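Local coordinates for protein BpsB (PgaB), Poly-beta-1,6-N-acetyl-D-glucosamine N-deacetylase (Bordetella bronchiseptica RB50, PDB 5BU6) that deacetylates poly-beta-1,6-N-acetyl-D-glucosamine as a family 4 carbohydrate esterase and is required for biofilm formation, at residues Thr81-Tyr86 and Ile258-Val263; Ser88-Val93 and Trp137-Glu142; Arg185-Asn188 and Ala194-Arg197. The protein carries 5 engineered substitutions. All blocks are in the same frame, centred on the assembly; numbering follows the deposited sequence.

Interaction 1: residues Thr81-Tyr86 and Ile258-Val263. With NI (nickel (II) ion), chain C.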
ATOM      1  N   THR A  81      -1.977  -5.335   5.974  1.00 29.36           N
ATOM      2  CA  THR A  81      -1.709  -4.938   4.605  1.00 25.69           C
ATOM      3  C   THR A  81      -0.291  -5.366   4.194  1.00 31.15           C
ATOM      4  O   THR A  81       0.632  -5.362   5.022  1.00 34.14           O
ATOM      5  CB  THR A  81      -1.877  -3.412   4.403  1.00 33.64           C
ATOM      6  OG1 THR A  81      -0.798  -2.712   5.027  1.00 39.07           O
ATOM      7  CG2 THR A  81      -3.217  -2.929   5.005  1.00 35.13           C
ATOM      8  N   PHE A  82      -0.175  -5.784   2.940  1.00 28.26           N
ATOM      9  CA  PHE A  82       1.067  -6.270   2.334  1.00 40.28           C
ATOM     10  C   PHE A  82       1.265  -5.563   0.986  1.00 41.19           C
ATOM     11  O   PHE A  82       0.564  -5.872   0.025  1.00 45.62           O
ATOM     12  CB  PHE A  82       1.011  -7.789   2.137  1.00 31.77           C
ATOM     13  CG  PHE A  82       0.837  -8.554   3.414  1.00 35.14           C
ATOM     14  CD1 PHE A  82      -0.436  -8.793   3.927  1.00 34.84           C
ATOM     15  CD2 PHE A  82       1.943  -9.013   4.114  1.00 32.66           C
ATOM     16  CE1 PHE A  82      -0.606  -9.481   5.120  1.00 36.79           C
ATOM     17  CE2 PHE A  82       1.793  -9.708   5.309  1.00 36.21           C
ATOM     18  CZ  PHE A  82       0.505  -9.944   5.816  1.00 35.51           C
ATOM     19  N   ASP A  83       2.187  -4.609   0.904  1.00 33.24           N
ATOM     20  CA  ASP A  83       2.339  -3.850  -0.346  1.00 40.25           C
ATOM     21  C   ASP A  83       3.566  -4.286  -1.149  1.00 42.14           C
ATOM     22  O   ASP A  83       4.441  -4.959  -0.620  1.00 43.36           O
ATOM     23  CB  ASP A  83       2.422  -2.344  -0.077  1.00 62.09           C
ATOM     24  CG  ASP A  83       1.945  -1.955   1.315  1.00 84.98           C
ATOM     25  OD1 ASP A  83       0.804  -2.308   1.683  1.00 86.02           O
ATOM     26  OD2 ASP A  83       2.718  -1.280   2.035  1.00 92.77           O
ATOM     27  N   ASP A  84       3.572  -3.903  -2.431  1.00 33.10           N
ATOM     28  CA  ASP A  84       4.711  -3.941  -3.367  1.00 38.14           C
ATOM     29  C   ASP A  84       4.604  -5.131  -4.309  1.00 34.61           C
ATOM     30  O   ASP A  84       5.203  -5.126  -5.379  1.00 37.87           O
ATOM     31  CB  ASP A  84       6.073  -3.961  -2.675  1.00 33.18           C
ATOM     32  CG  ASP A  84       6.451  -2.626  -2.060  1.00 38.93           C
ATOM     33  OD1 ASP A  84       5.608  -1.713  -2.018  1.00 33.92           O
ATOM     34  OD2 ASP A  84       7.607  -2.491  -1.596  1.00 44.86           O
ATOM     35  N   GLY A  85       3.839  -6.146  -3.924  1.00 32.23           N
ATOM     36  CA  GLY A  85       3.506  -7.217  -4.847  1.00 33.13           C
ATOM     37  C   GLY A  85       4.648  -8.166  -5.191  1.00 34.41           C
ATOM     38  O   GLY A  85       4.657  -8.776  -6.263  1.00 34.92           O
ATOM     39  N   TYR A  86       5.612  -8.301  -4.292  1.00 26.31           N
ATOM     40  CA  TYR A  86       6.673  -9.291  -4.496  1.00 29.21           C
ATOM     41  C   TYR A  86       6.128 -10.731  -4.479  1.00 33.10           C
ATOM     42  O   TYR A  86       5.045 -10.976  -3.961  1.00 35.04           O
ATOM     43  CB  TYR A  86       7.768  -9.110  -3.449  1.00 32.54           C
ATOM     44  CG  TYR A  86       8.705  -7.950  -3.752  1.00 35.12           C
ATOM     45  CD1 TYR A  86       9.775  -8.104  -4.641  1.00 40.41           C
ATOM     46  CD2 TYR A  86       8.535  -6.714  -3.153  1.00 35.54           C
ATOM     47  CE1 TYR A  86      10.635  -7.055  -4.909  1.00 44.00           C
ATOM     48  CE2 TYR A  86       9.390  -5.657  -3.417  1.00 36.89           C
ATOM     49  CZ  TYR A  86      10.435  -5.830  -4.293  1.00 40.49           C
ATOM     50  OH  TYR A  86      11.286  -4.776  -4.557  1.00 44.79           O
ATOM     51  N   ILE A 258      -6.410   7.070   6.458  1.00 36.68           N
ATOM     52  CA  ILE A 258      -6.226   5.932   7.358  1.00 30.13           C
ATOM     53  C   ILE A 258      -4.779   5.827   7.885  1.00 33.17           C
ATOM     54  O   ILE A 258      -3.812   5.917   7.123  1.00 34.34           O
ATOM     55  CB  ILE A 258      -6.642   4.632   6.648  1.00 27.23           C
ATOM     56  CG1 ILE A 258      -8.163   4.630   6.394  1.00 34.98           C
ATOM     57  CG2 ILE A 258      -6.279   3.402   7.462  1.00 31.85           C
ATOM     58  CD1 ILE A 258      -8.619   3.387   5.632  1.00 31.75           C
ATOM     59  N   ARG A 259      -4.668   5.666   9.199  1.00 32.81           N
ATOM     60  CA  ARG A 259      -3.400   5.549   9.906  1.00 30.58           C
ATOM     61  C   ARG A 259      -2.900   4.108   9.939  1.00 34.88           C
ATOM     62  O   ARG A 259      -3.690   3.188  10.091  1.00 36.11           O
ATOM     63  CB  ARG A 259      -3.563   6.063  11.344  1.00 31.02           C
ATOM     64  CG  ARG A 259      -3.963   7.514  11.378  1.00 36.16           C
ATOM     65  CD  ARG A 259      -4.551   7.916  12.711  1.00 42.35           C
ATOM     66  NE  ARG A 259      -4.792   9.350  12.739  1.00 48.02           N
ATOM     67  CZ  ARG A 259      -5.410   9.982  13.729  1.00 53.67           C
ATOM     68  NH1 ARG A 259      -5.871   9.300  14.769  1.00 48.51           N
ATOM     69  NH2 ARG A 259      -5.575  11.293  13.664  1.00 53.08           N
ATOM     70  N   ARG A 260      -1.592   3.904   9.827  1.00 34.48           N
ATOM     71  CA  ARG A 260      -1.078   2.557  10.017  1.00 33.44           C
ATOM     72  C   ARG A 260       0.313   2.540  10.611  1.00 38.49           C
ATOM     73  O   ARG A 260       1.040   3.538  10.563  1.00 38.48           O
ATOM     74  CB  ARG A 260      -1.077   1.791   8.702  1.00 33.82           C
ATOM     75  CG  ARG A 260      -0.082   2.247   7.715  1.00 36.35           C
ATOM     76  CD  ARG A 260      -0.631   2.016   6.272  1.00 44.52           C
ATOM     77  NE  ARG A 260       0.347   2.530   5.325  1.00 48.66           N
ATOM     78  CZ  ARG A 260       1.008   1.786   4.445  1.00 50.40           C
ATOM     79  NH1 ARG A 260       0.751   0.490   4.340  1.00 53.64           N
ATOM     80  NH2 ARG A 260       1.899   2.352   3.648  1.00 51.81           N
ATOM     81  N   SER A 261       0.650   1.397  11.187  1.00 37.84           N
ATOM     82  CA  SER A 261       1.962   1.171  11.776  1.00 38.66           C
ATOM     83  C   SER A 261       2.703   0.252  10.838  1.00 40.25           C
ATOM     84  O   SER A 261       2.091  -0.554  10.153  1.00 43.02           O
ATOM     85  CB  SER A 261       1.850   0.562  13.168  1.00 39.76           C
ATOM     86  OG  SER A 261       1.278   1.500  14.063  1.00 42.47           O
ATOM     87  N   LEU A 262       4.017   0.385  10.800  1.00 43.38           N
ATOM     88  CA  LEU A 262       4.822  -0.376   9.875  1.00 47.24           C
ATOM     89  C   LEU A 262       5.606  -1.399  10.676  1.00 45.91           C
ATOM     90  O   LEU A 262       6.203  -1.057  11.689  1.00 45.60           O
ATOM     91  CB  LEU A 262       5.746   0.563   9.100  1.00 64.62           C
ATOM     92  CG  LEU A 262       6.610   0.007   7.972  1.00 70.06           C
ATOM     93  CD1 LEU A 262       5.750  -0.644   6.911  1.00 65.23           C
ATOM     94  CD2 LEU A 262       7.447   1.128   7.380  1.00 73.64           C
ATOM     95  N   VAL A 263       5.585  -2.661  10.266  1.00 39.68           N
ATOM     96  CA  VAL A 263       6.433  -3.635  10.955  1.00 42.03           C
ATOM     97  C   VAL A 263       7.167  -4.545   9.956  1.00 44.32           C
ATOM     98  O   VAL A 263       6.622  -4.924   8.935  1.00 38.44           O
ATOM     99  CB  VAL A 263       5.614  -4.482  11.956  1.00 54.94           C
ATOM    100  CG1 VAL A 263       4.674  -5.410  11.237  1.00 54.35           C
ATOM    101  CG2 VAL A 263       6.534  -5.266  12.870  1.00 53.47           C
TER
HETATM  102 NI    NI C 401       5.708   0.120  -1.005  1.00 34.40          NI
HETATM  103  O   HOH W   1       5.031  -0.991   0.676  1.00 43.40           O
HETATM  104  O   HOH W   2       7.644  -0.443  -0.208  1.00 33.61           O

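Interaction 2: residues Ser88-Val93 and Trp137-Glu142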
ATOM      1  N   SER A  88       6.829 -13.438  -2.863  1.00 28.17           N
ATOM      2  CA  SER A  88       6.637 -14.105  -1.583  1.00 33.60           C
ATOM      3  C   SER A  88       5.261 -13.791  -0.977  1.00 35.00           C
ATOM      4  O   SER A  88       4.768 -14.524  -0.119  1.00 36.94           O
ATOM      5  CB  SER A  88       7.730 -13.702  -0.617  1.00 39.22           C
ATOM      6  OG  SER A  88       7.599 -12.323  -0.319  1.00 46.94           O
ATOM      7  N   THR A  89       4.641 -12.708  -1.425  1.00 33.76           N
ATOM      8  CA  THR A  89       3.271 -12.412  -1.005  1.00 36.63           C
ATOM      9  C   THR A  89       2.342 -13.570  -1.363  1.00 39.44           C
ATOM     10  O   THR A  89       1.430 -13.906  -0.609  1.00 37.38           O
ATOM     11  CB  THR A  89       2.754 -11.116  -1.628  1.00 33.46           C
ATOM     12  OG1 THR A  89       3.575 -10.033  -1.173  1.00 42.89           O
ATOM     13  CG2 THR A  89       1.308 -10.848  -1.177  1.00 32.73           C
ATOM     14  N   TYR A  90       2.600 -14.212  -2.492  1.00 34.72           N
ATOM     15  CA  TYR A  90       1.753 -15.318  -2.934  1.00 29.16           C
ATOM     16  C   TYR A  90       2.191 -16.665  -2.352  1.00 32.81           C
ATOM     17  O   TYR A  90       1.374 -17.494  -1.953  1.00 31.81           O
ATOM     18  CB  TYR A  90       1.737 -15.386  -4.467  1.00 31.04           C
ATOM     19  CG  TYR A  90       0.920 -16.540  -5.009  1.00 33.71           C
ATOM     20  CD1 TYR A  90      -0.462 -16.428  -5.142  1.00 35.03           C
ATOM     21  CD2 TYR A  90       1.514 -17.745  -5.343  1.00 32.12           C
ATOM     22  CE1 TYR A  90      -1.226 -17.479  -5.627  1.00 41.63           C
ATOM     23  CE2 TYR A  90       0.757 -18.808  -5.831  1.00 40.66           C
ATOM     24  CZ  TYR A  90      -0.624 -18.657  -5.965  1.00 46.34           C
ATOM     25  OH  TYR A  90      -1.406 -19.684  -6.436  1.00 49.29           O
ATOM     26  N   THR A  91       3.490 -16.922  -2.331  1.00 34.94           N
ATOM     27  CA  THR A  91       3.934 -18.240  -1.921  1.00 31.98           C
ATOM     28  C   THR A  91       4.056 -18.376  -0.424  1.00 36.85           C
ATOM     29  O   THR A  91       4.001 -19.491   0.098  1.00 42.25           O
ATOM     30  CB  THR A  91       5.292 -18.577  -2.571  1.00 42.48           C
ATOM     31  OG1 THR A  91       6.227 -17.552  -2.238  1.00 41.81           O
ATOM     32  CG2 THR A  91       5.143 -18.595  -4.063  1.00 37.76           C
ATOM     33  N   LYS A  92       4.228 -17.267   0.293  1.00 40.28           N
ATOM     34  CA  LYS A  92       4.432 -17.394   1.739  1.00 45.86           C
ATOM     35  C   LYS A  92       3.314 -16.769   2.576  1.00 43.63           C
ATOM     36  O   LYS A  92       2.851 -17.379   3.546  1.00 39.16           O
ATOM     37  CB  LYS A  92       5.775 -16.782   2.144  1.00 41.77           C
ATOM     38  CG  LYS A  92       6.966 -17.389   1.406  1.00 49.41           C
ATOM     39  CD  LYS A  92       7.126 -18.877   1.704  1.00 63.45           C
ATOM     40  CE  LYS A  92       8.136 -19.130   2.814  1.00 71.95           C
ATOM     41  NZ  LYS A  92       8.583 -20.559   2.879  1.00 75.21           N
ATOM     42  N   VAL A  93       2.891 -15.562   2.215  1.00 43.32           N
ATOM     43  CA  VAL A  93       1.897 -14.857   3.011  1.00 33.12           C
ATOM     44  C   VAL A  93       0.507 -15.440   2.787  1.00 36.35           C
ATOM     45  O   VAL A  93      -0.206 -15.734   3.741  1.00 36.72           O
ATOM     46  CB  VAL A  93       1.850 -13.340   2.698  1.00 35.62           C
ATOM     47  CG1 VAL A  93       0.752 -12.670   3.515  1.00 36.70           C
ATOM     48  CG2 VAL A  93       3.185 -12.677   2.993  1.00 39.27           C
ATOM     49  N   TRP A 137      -0.046 -11.561 -12.575  1.00 30.22           N
ATOM     50  CA  TRP A 137      -1.436 -11.140 -12.554  1.00 32.20           C
ATOM     51  C   TRP A 137      -2.339 -12.308 -12.199  1.00 32.58           C
ATOM     52  O   TRP A 137      -3.329 -12.136 -11.491  1.00 33.74           O
ATOM     53  CB  TRP A 137      -1.847 -10.549 -13.893  1.00 32.98           C
ATOM     54  CG  TRP A 137      -1.457  -9.101 -14.129  1.00 33.48           C
ATOM     55  CD1 TRP A 137      -0.688  -8.621 -15.155  1.00 38.36           C
ATOM     56  CD2 TRP A 137      -1.824  -7.963 -13.339  1.00 31.25           C
ATOM     57  NE1 TRP A 137      -0.564  -7.255 -15.051  1.00 35.91           N
ATOM     58  CE2 TRP A 137      -1.267  -6.825 -13.960  1.00 29.65           C
ATOM     59  CE3 TRP A 137      -2.601  -7.791 -12.182  1.00 31.11           C
ATOM     60  CZ2 TRP A 137      -1.443  -5.533 -13.457  1.00 30.20           C
ATOM     61  CZ3 TRP A 137      -2.769  -6.508 -11.681  1.00 37.94           C
ATOM     62  CH2 TRP A 137      -2.193  -5.400 -12.317  1.00 34.09           C
ATOM     63  N   ALA A 138      -2.012 -13.487 -12.717  1.00 35.18           N
ATOM     64  CA  ALA A 138      -2.805 -14.691 -12.449  1.00 34.54           C
ATOM     65  C   ALA A 138      -2.807 -15.006 -10.965  1.00 36.71           C
ATOM     66  O   ALA A 138      -3.846 -15.356 -10.383  1.00 33.17           O
ATOM     67  CB  ALA A 138      -2.269 -15.861 -13.225  1.00 42.37           C
ATOM     68  N   GLN A 139      -1.640 -14.874 -10.343  1.00 30.23           N
ATOM     69  CA  GLN A 139      -1.528 -15.066  -8.899  1.00 32.22           C
ATOM     70  C   GLN A 139      -2.360 -14.030  -8.113  1.00 37.72           C
ATOM     71  O   GLN A 139      -3.066 -14.383  -7.169  1.00 34.53           O
ATOM     72  CB  GLN A 139      -0.049 -15.017  -8.469  1.00 30.54           C
ATOM     73  CG  GLN A 139       0.708 -16.298  -8.838  1.00 34.99           C
ATOM     74  CD  GLN A 139       2.215 -16.141  -8.780  1.00 38.20           C
ATOM     75  OE1 GLN A 139       2.738 -15.045  -8.605  1.00 40.05           O
ATOM     76  NE2 GLN A 139       2.920 -17.243  -8.954  1.00 44.77           N
ATOM     77  N   LEU A 140      -2.296 -12.764  -8.504  1.00 32.70           N
ATOM     78  CA  LEU A 140      -3.122 -11.748  -7.848  1.00 33.88           C
ATOM     79  C   LEU A 140      -4.612 -12.014  -7.989  1.00 35.07           C
ATOM     80  O   LEU A 140      -5.381 -11.824  -7.032  1.00 39.30           O
ATOM     81  CB  LEU A 140      -2.820 -10.350  -8.404  1.00 32.30           C
ATOM     82  CG  LEU A 140      -1.504  -9.753  -7.905  1.00 42.83           C
ATOM     83  CD1 LEU A 140      -1.077  -8.639  -8.831  1.00 42.50           C
ATOM     84  CD2 LEU A 140      -1.654  -9.221  -6.479  1.00 40.70           C
ATOM     85  N   ARG A 141      -5.028 -12.433  -9.180  1.00 30.62           N
ATOM     86  CA  ARG A 141      -6.428 -12.726  -9.417  1.00 34.06           C
ATOM     87  C   ARG A 141      -6.875 -13.884  -8.531  1.00 37.78           C
ATOM     88  O   ARG A 141      -7.986 -13.874  -8.002  1.00 38.84           O
ATOM     89  CB  ARG A 141      -6.672 -13.049 -10.891  1.00 29.88           C
ATOM     90  CG  ARG A 141      -8.105 -13.443 -11.213  1.00 37.05           C
ATOM     91  CD  ARG A 141      -8.307 -13.470 -12.721  1.00 38.73           C
ATOM     92  NE  ARG A 141      -9.448 -14.291 -13.143  1.00 56.73           N
ATOM     93  CZ  ARG A 141     -10.716 -13.883 -13.139  1.00 69.71           C
ATOM     94  NH1 ARG A 141     -11.681 -14.698 -13.553  1.00 66.72           N
ATOM     95  NH2 ARG A 141     -11.021 -12.662 -12.717  1.00 75.94           N
ATOM     96  N   GLU A 142      -6.009 -14.879  -8.351  1.00 37.03           N
ATOM     97  CA  GLU A 142      -6.357 -16.002  -7.492  1.00 36.76           C
ATOM     98  C   GLU A 142      -6.584 -15.563  -6.038  1.00 33.85           C
ATOM     99  O   GLU A 142      -7.530 -16.016  -5.387  1.00 38.59           O
ATOM    100  CB  GLU A 142      -5.280 -17.083  -7.538  1.00 51.19           C
ATOM    101  CG  GLU A 142      -5.659 -18.322  -6.742  1.00 75.56           C
ATOM    102  CD  GLU A 142      -4.631 -19.432  -6.842  1.00 97.19           C
ATOM    103  OE1 GLU A 142      -4.026 -19.587  -7.924  1.00109.85           O
ATOM    104  OE2 GLU A 142      -4.425 -20.146  -5.837  1.00 98.49           O
TER

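Interaction 3: residues Arg185-Asn188 and Ala194-Arg197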
ATOM      1  N   ARG A 185      12.224  23.901 -15.931  1.00 88.96           N
ATOM      2  CA  ARG A 185      11.240  24.426 -14.991  1.00 85.23           C
ATOM      3  C   ARG A 185      10.600  23.329 -14.128  1.00 73.46           C
ATOM      4  O   ARG A 185      10.760  22.142 -14.403  1.00 75.20           O
ATOM      5  CB  ARG A 185      10.163  25.201 -15.761  1.00 90.40           C
ATOM      6  CG  ARG A 185       9.173  24.336 -16.526  1.00 98.52           C
ATOM      7  CD  ARG A 185       8.290  25.187 -17.436  1.00106.81           C
ATOM      8  NE  ARG A 185       7.033  24.520 -17.766  1.00111.55           N
ATOM      9  CZ  ARG A 185       5.827  25.038 -17.541  1.00111.67           C
ATOM     10  NH1 ARG A 185       4.738  24.355 -17.873  1.00108.14           N
ATOM     11  NH2 ARG A 185       5.706  26.239 -16.992  1.00112.19           N
ATOM     12  N   TYR A 186       9.898  23.732 -13.070  1.00 69.55           N
ATOM     13  CA  TYR A 186       9.096  22.799 -12.278  1.00 67.22           C
ATOM     14  C   TYR A 186       7.774  22.529 -12.997  1.00 66.60           C
ATOM     15  O   TYR A 186       7.321  23.337 -13.801  1.00 68.18           O
ATOM     16  CB  TYR A 186       8.821  23.350 -10.864  1.00 67.22           C
ATOM     17  CG  TYR A 186      10.055  23.569 -10.007  1.00 68.14           C
ATOM     18  CD1 TYR A 186      10.618  22.526  -9.279  1.00 67.42           C
ATOM     19  CD2 TYR A 186      10.651  24.815  -9.925  1.00 70.56           C
ATOM     20  CE1 TYR A 186      11.752  22.724  -8.502  1.00 69.86           C
ATOM     21  CE2 TYR A 186      11.781  25.023  -9.153  1.00 71.98           C
ATOM     22  CZ  TYR A 186      12.329  23.976  -8.443  1.00 70.72           C
ATOM     23  OH  TYR A 186      13.457  24.189  -7.674  1.00 72.44           O
ATOM     24  N   GLU A 187       7.174  21.373 -12.728  1.00 64.66           N
ATOM     25  CA  GLU A 187       5.781  21.132 -13.093  1.00 64.22           C
ATOM     26  C   GLU A 187       4.884  22.186 -12.474  1.00 65.08           C
ATOM     27  O   GLU A 187       5.048  22.512 -11.304  1.00 64.90           O
ATOM     28  CB  GLU A 187       5.315  19.756 -12.605  1.00 62.17           C
ATOM     29  CG  GLU A 187       5.815  18.597 -13.418  1.00 61.74           C
ATOM     30  CD  GLU A 187       5.229  17.280 -12.946  1.00 66.62           C
ATOM     31  OE1 GLU A 187       5.057  17.112 -11.720  1.00 63.12           O
ATOM     32  OE2 GLU A 187       4.937  16.425 -13.806  1.00 66.30           O
ATOM     33  N   ASN A 188       3.923  22.696 -13.233  1.00 66.38           N
ATOM     34  CA  ASN A 188       2.905  23.558 -12.646  1.00 67.48           C
ATOM     35  C   ASN A 188       1.811  22.702 -12.011  1.00 66.71           C
ATOM     36  O   ASN A 188       1.836  21.471 -12.113  1.00 64.26           O
ATOM     37  CB  ASN A 188       2.312  24.513 -13.693  1.00 71.85           C
ATOM     38  CG  ASN A 188       1.596  23.779 -14.822  1.00 74.51           C
ATOM     39  OD1 ASN A 188       0.677  22.998 -14.585  1.00 69.10           O
ATOM     40  ND2 ASN A 188       2.005  24.050 -16.056  1.00 77.18           N
ATOM     41  N   ALA A 194      -2.420  16.374 -13.242  1.00 45.06           N
ATOM     42  CA  ALA A 194      -2.613  15.482 -14.391  1.00 48.56           C
ATOM     43  C   ALA A 194      -1.744  14.222 -14.294  1.00 50.58           C
ATOM     44  O   ALA A 194      -2.221  13.106 -14.534  1.00 41.42           O
ATOM     45  CB  ALA A 194      -2.326  16.219 -15.680  1.00 51.25           C
ATOM     46  N   ARG A 195      -0.472  14.395 -13.943  1.00 46.39           N
ATOM     47  CA  ARG A 195       0.422  13.247 -13.818  1.00 40.37           C
ATOM     48  C   ARG A 195      -0.078  12.287 -12.743  1.00 37.74           C
ATOM     49  O   ARG A 195      -0.197  11.080 -12.990  1.00 39.94           O
ATOM     50  CB  ARG A 195       1.857  13.707 -13.520  1.00 48.65           C
ATOM     51  CG  ARG A 195       2.875  12.577 -13.325  1.00 47.91           C
ATOM     52  CD  ARG A 195       4.321  13.117 -13.258  1.00 51.23           C
ATOM     53  NE  ARG A 195       4.519  14.073 -12.162  1.00 46.66           N
ATOM     54  CZ  ARG A 195       4.710  13.723 -10.892  1.00 46.18           C
ATOM     55  NH1 ARG A 195       4.744  12.444 -10.553  1.00 38.56           N
ATOM     56  NH2 ARG A 195       4.878  14.650  -9.959  1.00 49.70           N
ATOM     57  N   VAL A 196      -0.387  12.799 -11.553  1.00 40.15           N
ATOM     58  CA  VAL A 196      -0.862  11.924 -10.487  1.00 39.55           C
ATOM     59  C   VAL A 196      -2.210  11.285 -10.840  1.00 35.95           C
ATOM     60  O   VAL A 196      -2.417  10.097 -10.586  1.00 38.86           O
ATOM     61  CB  VAL A 196      -0.995  12.666  -9.150  1.00 39.80           C
ATOM     62  CG1 VAL A 196      -1.593  11.762  -8.107  1.00 39.89           C
ATOM     63  CG2 VAL A 196       0.369  13.198  -8.698  1.00 34.96           C
ATOM     64  N   ARG A 197      -3.125  12.059 -11.429  1.00 37.65           N
ATOM     65  CA  ARG A 197      -4.415  11.489 -11.843  1.00 37.09           C
ATOM     66  C   ARG A 197      -4.289  10.335 -12.830  1.00 39.72           C
ATOM     67  O   ARG A 197      -4.876   9.278 -12.631  1.00 37.05           O
ATOM     68  CB  ARG A 197      -5.314  12.556 -12.466  1.00 40.36           C
ATOM     69  CG  ARG A 197      -6.779  12.144 -12.466  1.00 44.92           C
ATOM     70  CD  ARG A 197      -7.643  13.177 -13.166  1.00 48.85           C
ATOM     71  NE  ARG A 197      -7.716  14.441 -12.439  1.00 49.64           N
ATOM     72  CZ  ARG A 197      -7.045  15.539 -12.771  1.00 52.94           C
ATOM     73  NH1 ARG A 197      -6.238  15.531 -13.821  1.00 58.35           N
ATOM     74  NH2 ARG A 197      -7.182  16.651 -12.055  1.00 49.09           N
TER

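Interaction 1: residues Thr81-Tyr86 and Ile258-Val263
At the edge of the nickel site of this family 4 carbohydrate esterase, D83 and T81 on the end of strand 77-83 are met by the guanidinium of R260, which comes from the chain just before strand 261-266. D83 and R260 reach toward each other from opposite directions. The salt bridge is long, with D83 OD2 lying 3.5 Å from R260 NH1. OD2 approaches at the edge of the guanidinium, in its plane, but the carboxylate is turned 47° against that plane. T81 OG1 arrives at the same edge, 3.6 Å from R260 NH1. Strand 14-20 runs between the two segments, so R260 has to span it above S17, on which T81 and D83 also rest. The arginine's firmer tie lies outside the pair: its NE donates to the carbonyl O of T243. T81 to G85 spell the TFDDG motif of polysaccharide deacetylases, built on a parallel sheet in a distorted beta/alpha barrel. Its second aspartate binds nickel through D84 OD1 at 2.1 Å; the ion's other ligands include H154, H159 and two waters. The first aspartate, D83, acts in the second shell: a nickel-bound water donates to D83 OD2 over 2.7 Å. In D83, CG nearly eclipses the backbone N (chi1 -16°), an unusual rotation that leaves OD2 facing both that water and R260. By analogy with related esterases D83 would be the general base, and R260 may help to orient its carboxylate. A thiocyanate, probably from the crystallisation liquor, lies about 3 Å from the R260 side chain (nearest atoms).

Interaction 2: residues Ser88-Val93 and Trp137-Glu142
Y90 lays one ring face against Q139 and points its hydroxyl at E142, so one tyrosine of helix 88-100 spans nearly a full turn of helix 137-145. Q139 CG sits over the middle of the ring, 3.6 Å from the centroid of the Y90 ring and almost exactly on its normal, a CH-pi contact. Beyond CG the glutamine chain runs on across the face, and its amide lies nearly parallel to the ring, the planes 12° apart, with Q139 NE2 stacked 3.9 Å from Y90 CD2. The amide is steadied from its other end: Q139 OE1 accepts from the backbone N of T136, the kind of bond that forms half of a capping box at a helix start. Q139 CB completes the overlap, 3.6 Å from Y90 CD1. E142 comes at the ring's edge instead. Its carboxylate stands almost perpendicular to the ring, at 89°, and Y90 OH sits astride both oxygens, 3.0 Å from E142 OE1 and 3.1 Å from E142 OE2. With CG anti to the backbone N (chi1 178°), Y90 extends away from its own helix toward this neighbour. Both helices pack on the outside of the parallel sheet, where T89 and L140 share V106 of strand 104-108 beneath them, and M135 also touches Y90. Both hydroxyl bonds are weak, and one phenolic proton cannot serve both oxygens fully at once, so which of them accepts is not settled; a carboxylate this close would probably favour retention of that proton.

Interaction 3: residues Arg185-Asn188 and Ala194-Arg197
E187 OE2 takes the shortest bond of this salt bridge, from R195 NE at 2.9 Å, and also accepts a weak hydrogen bond from Q178 NE2. The pair straddles the start of helix 189-211: E187 stands just before N188, the N-cap, whose OD1 caps the backbone N of E191, while R195 lies on the second turn. R195 presents its side, NE and NH2, rather than its end, and each nitrogen finds its own oxygen. R195 NH2 donates to E187 OE1 over 3.0 Å, in the guanidinium plane and on the syn side of the oxygen, with an N-H...O angle of 148°. NE uses the syn lone pair of OE2, and a third, weak bond from R195 NE to E187 OE1 at 3.1 Å closes the set. The two flat groups lie within 25° of each other, so this is a nearly coplanar, side-on bidentate bridge that leaves little freedom to rotate either group. R195 extends from the helix with CG anti to the backbone N and then bends at chi3 (59°), which swings the guanidinium edge round to the carboxylate. Its remaining nitrogen, NH1, donates to the carbonyl O of A173, so the arginine ties the helix to a loop as well. E187 is buried, and the arginine probably offsets the cost of placing its charge there. Its backbone pairs with Q178, beside the small antiparallel hairpin of strands 179-180 and 185-186, and so the bridge joins the base of that hairpin to the helix that follows it. The aliphatic part of the arginine comes close too, with R195 CD 3.4 Å from E187 OE2.

Interaction 1 has its centre about 5 Å from the centre of the folded chain, about 16 Å from that of interaction 2 and 27 Å from that of interaction 3; the last two are 34 Å apart. Along the sequence, strand 77-83 leads straight into helix 88-100, and interaction 2 closes before interaction 3 opens; both fall before 258-263 completes interaction 1. Interactions 1 and 2 touch: F82 CZ packs 3.6 Å from V93 CG1, joining the strand that leads into the metal-binding D84 to its covering helix. Interaction 3 stays remote, yet helix 189-211, near whose start it lies, runs on to H210, whose ring stacks on W137 of interaction 2.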